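Local coordinates for protein type VI secretion system component (Escherichia coli O6, PDB 2P5Z) that is a component of the type VI secretion system and structurally resembles the T4 phage tail proteins gp27 and gp5, at residues A311-Q316 and A364-E369. Sequence-based numbering, arbitrary orientation.
Sequences AILKGQ and AIPYSE
L313 and A364 face each other as an antiparallel hydrogen-bonded pair, with CA atoms 4.7 Å apart. The amide N of L313 donates to A364 O at 2.9 Å. The bond is nearly straight at the hydrogen, 166°, but the donor stands above the carbonyl plane.

Both side chains leave the backbone on the same face of the sheet. L313 CB meets the backbone of A364, 3.6 Å from A364 O, and also touches A364 CB at 4.0 Å. CG is anti to the carbonyl carbon (chi1 -54°), which carries the branch along the partner strand towards P366. CG itself still lies near A364 O and P366 CD. At the tip, CD1 reaches the proline ring, 3.7 Å from P366 N and 3.8 Å from P366 CD. The side chains of L313 and P366 cross at about a right angle. P366 CD also lies 4.3 Å from A311 CB, which makes it a neighbour of both A311 and L313. The CB of I365 is directed away from strand 311-316, and of its side chain CG2 comes near A311 O.

The N-to-C directions of the two short strand segments make 124°, well off antiparallel. Pairing goes on to G315 with F362, but past P366 the chain continues as loop. Segment 311-316 falls in the region related to phage tail baseplate proteins, consistent with the likeness to gp27. Strand 311-317 runs between strands 230-237 and 359-366, and the latter pairs on with strand 343-353. V343 touches both L313 and A364. V338 and F339 of helix 337-341 also pack on the buried L313 side chain, as does T235 of strand 230-237.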
loop_
_atom_site.group_PDB
_atom_site.type_symbol
_atom_site.label_atom_id
_atom_site.label_comp_id
_atom_site.label_asym_id
_atom_site.label_seq_id
_atom_site.Cartn_x
_atom_site.Cartn_y
_atom_site.Cartn_z
ATOM N N ALA A 311 20.600 8.918 -10.468
ATOM C CA ALA A 311 21.786 9.325 -9.738
ATOM C C ALA A 311 21.427 10.075 -8.468
ATOM O O ALA A 311 21.178 11.274 -8.514
ATOM C CB ALA A 311 22.662 10.187 -10.611
ATOM N N ILE A 312 21.415 9.385 -7.331
ATOM C CA ILE A 312 21.186 10.072 -6.058
ATOM C C ILE A 312 22.494 10.382 -5.294
ATOM O O ILE A 312 23.313 9.499 -5.006
ATOM C CB ILE A 312 20.151 9.335 -5.164
ATOM C CG1 ILE A 312 18.850 9.103 -5.948
ATOM C CG2 ILE A 312 19.839 10.149 -3.922
ATOM C CD1 ILE A 312 17.861 8.117 -5.270
ATOM N N LEU A 313 22.676 11.656 -4.981
ATOM C CA LEU A 313 23.814 12.095 -4.215
ATOM C C LEU A 313 23.376 12.388 -2.784
ATOM O O LEU A 313 22.360 13.052 -2.567
ATOM C CB LEU A 313 24.395 13.339 -4.862
ATOM C CG LEU A 313 24.718 13.125 -6.342
ATOM C CD1 LEU A 313 25.451 14.303 -6.897
ATOM C CD2 LEU A 313 25.555 11.875 -6.567
ATOM N N LYS A 314 24.120 11.870 -1.809
ATOM C CA LYS A 314 23.811 12.126 -0.410
ATOM C C LYS A 314 24.989 12.669 0.398
ATOM O O LYS A 314 26.136 12.679 -0.058
ATOM C CB LYS A 314 23.246 10.890 0.265
ATOM C CG LYS A 314 21.864 10.484 -0.195
ATOM C CD LYS A 314 21.176 9.660 0.882
ATOM C CE LYS A 314 20.205 8.654 0.271
ATOM N NZ LYS A 314 20.924 7.676 -0.625
ATOM N N GLY A 315 24.703 13.124 1.607
ATOM C CA GLY A 315 25.732 13.701 2.447
ATOM C C GLY A 315 25.214 14.226 3.772
ATOM O O GLY A 315 24.018 14.168 4.046
ATOM N N GLN A 316 26.132 14.734 4.594
ATOM C CA GLN A 316 25.795 15.297 5.898
ATOM C C GLN A 316 26.416 16.661 6.067
ATOM O O GLN A 316 27.429 16.962 5.436
ATOM C CB GLN A 316 26.250 14.382 7.018
ATOM C CG GLN A 316 25.195 13.426 7.446
ATOM C CD GLN A 316 25.775 12.222 8.107
ATOM O OE1 GLN A 316 26.643 11.553 7.542
ATOM N NE2 GLN A 316 25.300 11.914 9.306
ATOM N N ALA A 364 20.473 14.841 -3.063
ATOM C CA ALA A 364 20.861 15.800 -4.093
ATOM C C ALA A 364 20.983 15.154 -5.475
ATOM O O ALA A 364 20.971 13.924 -5.613
ATOM C CB ALA A 364 22.185 16.475 -3.718
ATOM N N ILE A 365 21.091 15.986 -6.505
ATOM C CA ILE A 365 21.319 15.479 -7.861
ATOM C C ILE A 365 22.436 16.337 -8.445
ATOM O O ILE A 365 22.614 17.475 -8.005
ATOM C CB ILE A 365 20.013 15.506 -8.795
ATOM C CG1 ILE A 365 19.518 16.939 -9.056
ATOM C CG2 ILE A 365 18.893 14.579 -8.271
ATOM C CD1 ILE A 365 18.632 17.067 -10.275
ATOM N N PRO A 366 23.213 15.792 -9.401
ATOM C CA PRO A 366 24.274 16.583 -10.021
ATOM C C PRO A 366 23.720 17.766 -10.782
ATOM O O PRO A 366 22.599 17.688 -11.288
ATOM C CB PRO A 366 24.886 15.622 -11.041
ATOM C CG PRO A 366 24.469 14.263 -10.623
ATOM C CD PRO A 366 23.171 14.410 -9.926
ATOM N N TYR A 367 24.487 18.855 -10.846
ATOM C CA TYR A 367 24.223 19.903 -11.814
ATOM C C TYR A 367 24.522 19.338 -13.204
ATOM O O TYR A 367 25.449 18.540 -13.381
ATOM C CB TYR A 367 25.098 21.122 -11.551
ATOM C CG TYR A 367 24.616 22.379 -12.238
ATOM C CD1 TYR A 367 23.682 23.198 -11.620
ATOM C CD2 TYR A 367 25.098 22.755 -13.501
ATOM C CE1 TYR A 367 23.223 24.358 -12.228
ATOM C CE2 TYR A 367 24.641 23.921 -14.128
ATOM C CZ TYR A 367 23.695 24.718 -13.478
ATOM O OH TYR A 367 23.203 25.883 -14.045
ATOM N N SER A 368 23.718 19.737 -14.179
ATOM C CA SER A 368 23.919 19.333 -15.562
ATOM C C SER A 368 23.313 20.413 -16.421
ATOM O O SER A 368 22.455 21.162 -15.960
ATOM C CB SER A 368 23.236 17.996 -15.843
ATOM O OG SER A 368 23.566 17.500 -17.130
ATOM N N GLU A 369 23.765 20.518 -17.662
ATOM C CA GLU A 369 23.182 21.506 -18.564
ATOM C C GLU A 369 22.211 20.852 -19.523
ATOM O O GLU A 369 21.494 21.536 -20.243
ATOM C CB GLU A 369 24.261 22.277 -19.326
ATOM C CG GLU A 369 24.876 23.423 -18.532
ATOM C CD GLU A 369 26.070 24.050 -19.238
ATOM O OE1 GLU A 369 26.074 24.104 -20.493
ATOM O OE2 GLU A 369 27.006 24.490 -18.533
#